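Local coordinates for alpha-1,3-glucanase (Bacillus circulans, PDB 5ZRU), which probably hydrolyses alpha-1,3-glucan, this chain being the GH87-type catalytic unit of a longer protein that also carries carbohydrate-binding modules, at residues A[113-124]-A[285-294]. Sequence-based numbering, arbitrary orientation.
Sequences YYSWQYFSSDHP and NSNLRSRYGE. With CA (calcium ion), chain I; ZN (zinc ion), chain G; PE5 (3,6,9,12,15,18,21,24-octaoxahexacosan-1-ol), chain C.
Tyrosine hydroxyls, calcium-bound water and a shared zinc ion join two domains here: 113-124, around strand 117-119 of the D1 part of the catalytic unit, lies along the loop 285-294 that leaves strand 277-285 of D2. At one end Y113 OH donates to N287 O at 2.7 Å, approaching from well above the carbonyl plane. R289 CB covers one face of the Y113 ring, 4.0 Å from its centroid in a CH-pi contact, while L288 N lies at the ring's edge. The ring reaches into this bracket of N287, L288 and R289 because chi1, 174°, swings CG away from the backbone N. Replacing Y113 by an alanine is likely to leave N287 O without its tyrosine donor and open a gap beside the aliphatic part of R289. Next to it, Y114 OH receives a bond from N285 ND2 (2.9 Å) lying close to the amide plane; N285 itself is held by H318 and Q258. Next along the chain, S115 O and W116 O bind a calcium ion whose remaining five ligands are waters, and two of these waters carry the grip across. Water 1 donates to Y113 O and accepts from R289 NE (2.9 Å), in the plane of a guanidinium also held by G89, whereas water 2 donates to both Y114 O and R289 O. Away from the metal, water 4 links Q117 OE1 to R291 N, while the Q117 amide is held by D126, and P124 CG rests on R291 CD at 4.0 Å. The far end is closed by zinc, bound by H123 NE2 at 2.1 Å and E294 OE2 at 2.0 Å, with water 6 as a further ligand. D122 OD1 accepts from H123 ND1 in the imidazole plane and so orients the ring. The whole is an interdomain metal-bridged interface, tying a beta-sandwich-like D1 domain to the parallel beta-helix of the pectate-lyase-like D2 domain.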
loop_
_atom_site.group_PDB
_atom_site.type_symbol
_atom_site.label_atom_id
_atom_site.label_comp_id
_atom_site.label_asym_id
_atom_site.label_seq_id
_atom_site.Cartn_x
_atom_site.Cartn_y
_atom_site.Cartn_z
ATOM N N TYR A 113 5.996 16.928 4.280
ATOM C CA TYR A 113 6.420 16.391 5.577
ATOM C C TYR A 113 6.416 14.866 5.600
ATOM O O TYR A 113 7.378 14.239 6.061
ATOM C CB TYR A 113 5.502 16.927 6.681
ATOM C CG TYR A 113 5.757 16.328 8.060
ATOM C CD1 TYR A 113 6.744 16.854 8.890
ATOM C CD2 TYR A 113 5.010 15.248 8.530
ATOM C CE1 TYR A 113 6.987 16.332 10.154
ATOM C CE2 TYR A 113 5.253 14.704 9.807
ATOM C CZ TYR A 113 6.239 15.261 10.604
ATOM O OH TYR A 113 6.491 14.761 11.854
ATOM N N TYR A 114 5.315 14.252 5.148
ATOM C CA TYR A 114 5.172 12.805 5.274
ATOM C C TYR A 114 6.068 12.055 4.304
ATOM O O TYR A 114 6.597 10.985 4.638
ATOM C CB TYR A 114 3.727 12.389 5.022
ATOM C CG TYR A 114 2.740 13.089 5.895
ATOM C CD1 TYR A 114 2.578 12.728 7.227
ATOM C CD2 TYR A 114 1.943 14.104 5.377
ATOM C CE1 TYR A 114 1.647 13.381 8.030
ATOM C CE2 TYR A 114 1.017 14.749 6.161
ATOM C CZ TYR A 114 0.878 14.393 7.487
ATOM O OH TYR A 114 -0.067 15.067 8.240
ATOM N N SER A 115 6.197 12.570 3.085
ATOM C CA SER A 115 6.814 11.866 1.976
ATOM C C SER A 115 8.317 12.146 1.964
ATOM O O SER A 115 8.855 12.781 2.877
ATOM C CB SER A 115 6.125 12.275 0.668
ATOM O OG SER A 115 6.054 13.700 0.551
ATOM N N TRP A 116 8.997 11.650 0.927
ATOM C CA TRP A 116 10.434 11.781 0.666
ATOM C C TRP A 116 11.281 10.971 1.646
ATOM O O TRP A 116 11.377 11.303 2.835
ATOM C CB TRP A 116 10.871 13.254 0.659
ATOM C CG TRP A 116 10.292 14.013 -0.505
ATOM C CD1 TRP A 116 9.062 14.604 -0.560
ATOM C CD2 TRP A 116 10.907 14.251 -1.783
ATOM N NE1 TRP A 116 8.874 15.192 -1.788
ATOM C CE2 TRP A 116 9.984 14.984 -2.559
ATOM C CE3 TRP A 116 12.148 13.915 -2.347
ATOM C CZ2 TRP A 116 10.265 15.407 -3.862
ATOM C CZ3 TRP A 116 12.422 14.329 -3.647
ATOM C CH2 TRP A 116 11.478 15.060 -4.391
ATOM N N GLN A 117 11.873 9.894 1.130
ATOM C CA GLN A 117 12.813 9.019 1.823
ATOM C C GLN A 117 14.007 8.803 0.906
ATOM O O GLN A 117 13.847 8.715 -0.312
ATOM C CB GLN A 117 12.184 7.661 2.167
ATOM C CG GLN A 117 11.087 7.728 3.217
ATOM C CD GLN A 117 11.668 7.777 4.616
ATOM O OE1 GLN A 117 11.961 6.738 5.197
ATOM N NE2 GLN A 117 11.844 8.985 5.158
ATOM N N TYR A 118 15.205 8.690 1.492
ATOM C CA TYR A 118 16.434 8.789 0.712
ATOM C C TYR A 118 17.316 7.561 0.926
ATOM O O TYR A 118 17.492 7.101 2.058
ATOM C CB TYR A 118 17.188 10.085 1.074
ATOM C CG TYR A 118 16.388 11.343 0.794
ATOM C CD1 TYR A 118 16.452 11.966 -0.454
ATOM C CD2 TYR A 118 15.569 11.912 1.776
ATOM C CE1 TYR A 118 15.728 13.115 -0.715
ATOM C CE2 TYR A 118 14.840 13.066 1.523
ATOM C CZ TYR A 118 14.922 13.659 0.273
ATOM O OH TYR A 118 14.200 14.800 0.016
ATOM N N PHE A 119 17.881 7.036 -0.164
ATOM C CA PHE A 119 18.538 5.731 -0.127
ATOM C C PHE A 119 19.967 5.801 -0.645
ATOM O O PHE A 119 20.193 6.077 -1.827
ATOM C CB PHE A 119 17.729 4.706 -0.927
ATOM C CG PHE A 119 16.416 4.364 -0.279
ATOM C CD1 PHE A 119 16.343 3.365 0.686
ATOM C CD2 PHE A 119 15.267 5.084 -0.589
ATOM C CE1 PHE A 119 15.135 3.064 1.314
ATOM C CE2 PHE A 119 14.050 4.790 0.031
ATOM C CZ PHE A 119 13.986 3.784 0.987
ATOM N N SER A 120 20.924 5.524 0.239
ATOM C CA SER A 120 22.288 5.182 -0.149
ATOM C C SER A 120 22.631 3.744 0.216
ATOM O O SER A 120 23.761 3.297 -0.013
ATOM C CB SER A 120 23.284 6.149 0.500
ATOM O OG SER A 120 23.083 6.208 1.898
ATOM N N SER A 121 21.673 3.023 0.780
ATOM C CA SER A 121 21.761 1.619 1.139
ATOM C C SER A 121 20.340 1.076 1.121
ATOM O O SER A 121 19.412 1.744 0.648
ATOM C CB SER A 121 22.417 1.445 2.518
ATOM O OG SER A 121 21.557 1.952 3.535
ATOM N N ASP A 122 20.150 -0.116 1.680
ATOM C CA ASP A 122 18.803 -0.655 1.805
ATOM C C ASP A 122 18.067 -0.130 3.034
ATOM O O ASP A 122 16.997 -0.647 3.369
ATOM C CB ASP A 122 18.832 -2.187 1.825
ATOM C CG ASP A 122 19.546 -2.755 3.042
ATOM O OD1 ASP A 122 20.087 -1.980 3.866
ATOM O OD2 ASP A 122 19.568 -4.001 3.159
ATOM N N HIS A 123 18.610 0.866 3.720
ATOM C CA HIS A 123 17.897 1.503 4.810
ATOM C C HIS A 123 17.627 2.954 4.447
ATOM O O HIS A 123 18.553 3.657 4.016
ATOM C CB HIS A 123 18.699 1.453 6.112
ATOM C CG HIS A 123 18.612 0.149 6.833
ATOM N ND1 HIS A 123 19.051 -1.038 6.287
ATOM C CD2 HIS A 123 18.138 -0.155 8.064
ATOM C CE1 HIS A 123 18.847 -2.019 7.149
ATOM N NE2 HIS A 123 18.302 -1.507 8.237
ATOM N N PRO A 124 16.408 3.450 4.636
ATOM C CA PRO A 124 16.120 4.841 4.276
ATOM C C PRO A 124 16.779 5.826 5.227
ATOM O O PRO A 124 16.994 5.538 6.407
ATOM C CB PRO A 124 14.591 4.923 4.374
ATOM C CG PRO A 124 14.232 3.883 5.373
ATOM C CD PRO A 124 15.218 2.753 5.160
ATOM N N ASN A 285 -4.612 9.431 10.306
ATOM C CA ASN A 285 -3.387 10.037 9.821
ATOM C C ASN A 285 -2.406 10.141 10.981
ATOM O O ASN A 285 -2.810 10.238 12.143
ATOM C CB ASN A 285 -3.674 11.421 9.233
ATOM C CG ASN A 285 -2.463 12.041 8.574
ATOM O OD1 ASN A 285 -1.653 11.349 7.977
ATOM N ND2 ASN A 285 -2.333 13.357 8.692
ATOM N N SER A 286 -1.117 10.131 10.658
ATOM C CA SER A 286 -0.052 10.213 11.645
ATOM C C SER A 286 0.516 11.627 11.740
ATOM O O SER A 286 0.110 12.543 11.029
ATOM C CB SER A 286 1.089 9.272 11.268
ATOM O OG SER A 286 1.836 9.896 10.233
ATOM N N ASN A 287 1.502 11.794 12.624
ATOM C CA ASN A 287 2.462 12.889 12.520
ATOM C C ASN A 287 3.870 12.331 12.328
ATOM O O ASN A 287 4.849 12.824 12.905
ATOM C CB ASN A 287 2.414 13.814 13.738
ATOM C CG ASN A 287 3.119 15.131 13.478
ATOM O OD1 ASN A 287 3.340 15.494 12.317
ATOM N ND2 ASN A 287 3.472 15.857 14.543
ATOM N N LEU A 288 3.992 11.304 11.489
ATOM C CA LEU A 288 5.206 10.504 11.394
ATOM C C LEU A 288 5.932 10.765 10.080
ATOM O O LEU A 288 5.324 10.678 9.007
ATOM C CB LEU A 288 4.865 9.013 11.513
ATOM C CG LEU A 288 6.065 8.068 11.488
ATOM C CD1 LEU A 288 6.904 8.264 12.754
ATOM C CD2 LEU A 288 5.608 6.621 11.344
ATOM N N ARG A 289 7.239 11.071 10.160
ATOM C CA ARG A 289 8.038 11.262 8.953
ATOM C C ARG A 289 9.254 10.354 8.875
ATOM O O ARG A 289 10.036 10.484 7.923
ATOM C CB ARG A 289 8.505 12.721 8.826
ATOM C CG ARG A 289 9.307 13.231 10.024
ATOM C CD ARG A 289 9.948 14.602 9.726
ATOM N NE ARG A 289 11.177 14.519 8.935
ATOM C CZ ARG A 289 12.379 14.272 9.446
ATOM N NH1 ARG A 289 12.512 14.064 10.752
ATOM N NH2 ARG A 289 13.444 14.217 8.652
ATOM N N SER A 290 9.438 9.440 9.828
ATOM C CA SER A 290 10.605 8.569 9.850
ATOM C C SER A 290 10.215 7.154 10.261
ATOM O O SER A 290 9.327 6.953 11.094
ATOM C CB SER A 290 11.679 9.108 10.815
ATOM O OG SER A 290 12.746 8.178 10.970
ATOM N N ARG A 291 10.910 6.173 9.683
ATOM C CA ARG A 291 10.815 4.786 10.128
ATOM C C ARG A 291 11.583 4.514 11.413
ATOM O O ARG A 291 11.423 3.427 11.985
ATOM C CB ARG A 291 11.347 3.834 9.049
ATOM C CG ARG A 291 10.428 3.627 7.873
ATOM C CD ARG A 291 10.904 2.459 7.004
ATOM N NE ARG A 291 10.757 1.168 7.677
ATOM C CZ ARG A 291 10.985 0.000 7.085
ATOM N NH1 ARG A 291 11.367 -0.031 5.814
ATOM N NH2 ARG A 291 10.820 -1.134 7.751
ATOM N N TYR A 292 12.419 5.452 11.860
ATOM C CA TYR A 292 13.248 5.265 13.054
ATOM C C TYR A 292 14.000 3.932 13.020
ATOM O O TYR A 292 14.069 3.211 14.019
ATOM C CB TYR A 292 12.400 5.361 14.325
ATOM C CG TYR A 292 11.875 6.743 14.660
ATOM C CD1 TYR A 292 12.681 7.677 15.306
ATOM C CD2 TYR A 292 10.557 7.095 14.382
ATOM C CE1 TYR A 292 12.197 8.922 15.649
ATOM C CE2 TYR A 292 10.067 8.343 14.716
ATOM C CZ TYR A 292 10.891 9.252 15.350
ATOM O OH TYR A 292 10.414 10.498 15.696
ATOM N N GLY A 293 14.541 3.582 11.852
ATOM C CA GLY A 293 15.276 2.338 11.686
ATOM C C GLY A 293 14.589 1.080 12.195
ATOM O O GLY A 293 15.192 0.302 12.940
ATOM N N GLU A 294 13.335 0.867 11.792
ATOM C CA GLU A 294 12.487 -0.254 12.210
ATOM C C GLU A 294 12.094 -0.210 13.685
ATOM O O GLU A 294 11.511 -1.181 14.194
ATOM C CB GLU A 294 13.132 -1.614 11.906
ATOM C CG GLU A 294 13.523 -1.805 10.455
ATOM C CD GLU A 294 15.022 -1.686 10.226
ATOM O OE1 GLU A 294 15.481 -0.589 9.852
ATOM O OE2 GLU A 294 15.739 -2.685 10.423
HETATM CA CA CA I . 10.594 12.979 4.380
HETATM ZN ZN ZN G . 17.721 -2.476 9.971
HETATM C C48 PE5 C . -0.486 17.199 12.559
HETATM C C50 PE5 C . 0.411 16.620 11.459
HETATM O O1 PE5 C . 1.104 17.652 10.809
HETATM C C1 PE5 C . 2.011 17.228 9.829
HETATM C C2 PE5 C . 2.563 18.423 9.045
HETATM O O2 PE5 C . 1.528 19.039 8.332
HETATM C C3 PE5 C . 1.861 20.234 7.686
HETATM C C4 PE5 C . 0.615 20.819 7.009
HETATM O O3 PE5 C . 0.067 19.881 6.122
HETATM C C5 PE5 C . -1.032 20.305 5.360
HETATM C C6 PE5 C . -2.158 19.262 5.410
HETATM O O4 PE5 C . -2.025 18.291 4.403
HETATM C C7 PE5 C . -2.325 16.971 4.778
HETATM C C8 PE5 C . -3.711 16.898 5.423
HETATM O O5 PE5 C . -3.843 15.687 6.098
HETATM C C9 PE5 C . -4.955 15.605 6.949
HETATM C C10 PE5 C . -6.004 14.716 6.294
HETATM O O6 PE5 C . -7.216 15.407 6.226
HETATM C C11 PE5 C . -8.111 14.924 5.268
HETATM C C12 PE5 C . -9.255 15.909 5.075
HETATM O O7 PE5 C . -10.425 15.246 5.440
HETATM C C13 PE5 C . -11.534 15.510 4.632
HETATM C C14 PE5 C . -12.795 15.272 5.459
HETATM O O8 PE5 C . -12.538 15.679 6.773
HETATM C C15 PE5 C . -13.575 15.467 7.695
HETATM C C16 PE5 C . -14.059 16.820 8.237
HETATM O O52 PE5 C . -13.628 17.013 9.556
HETATM O O HOH W 1 10.035 14.466 6.281
HETATM O O HOH W 2 9.317 11.211 5.296
HETATM O O HOH W 3 4.709 9.292 6.370
HETATM O O HOH W 4 12.961 6.595 7.780
HETATM O O HOH W 5 12.071 12.029 6.125
HETATM O O HOH W 6 18.581 -4.715 9.943
HETATM O O HOH W 7 12.726 13.964 4.059
HETATM O O HOH W 8 10.086 15.325 3.515
#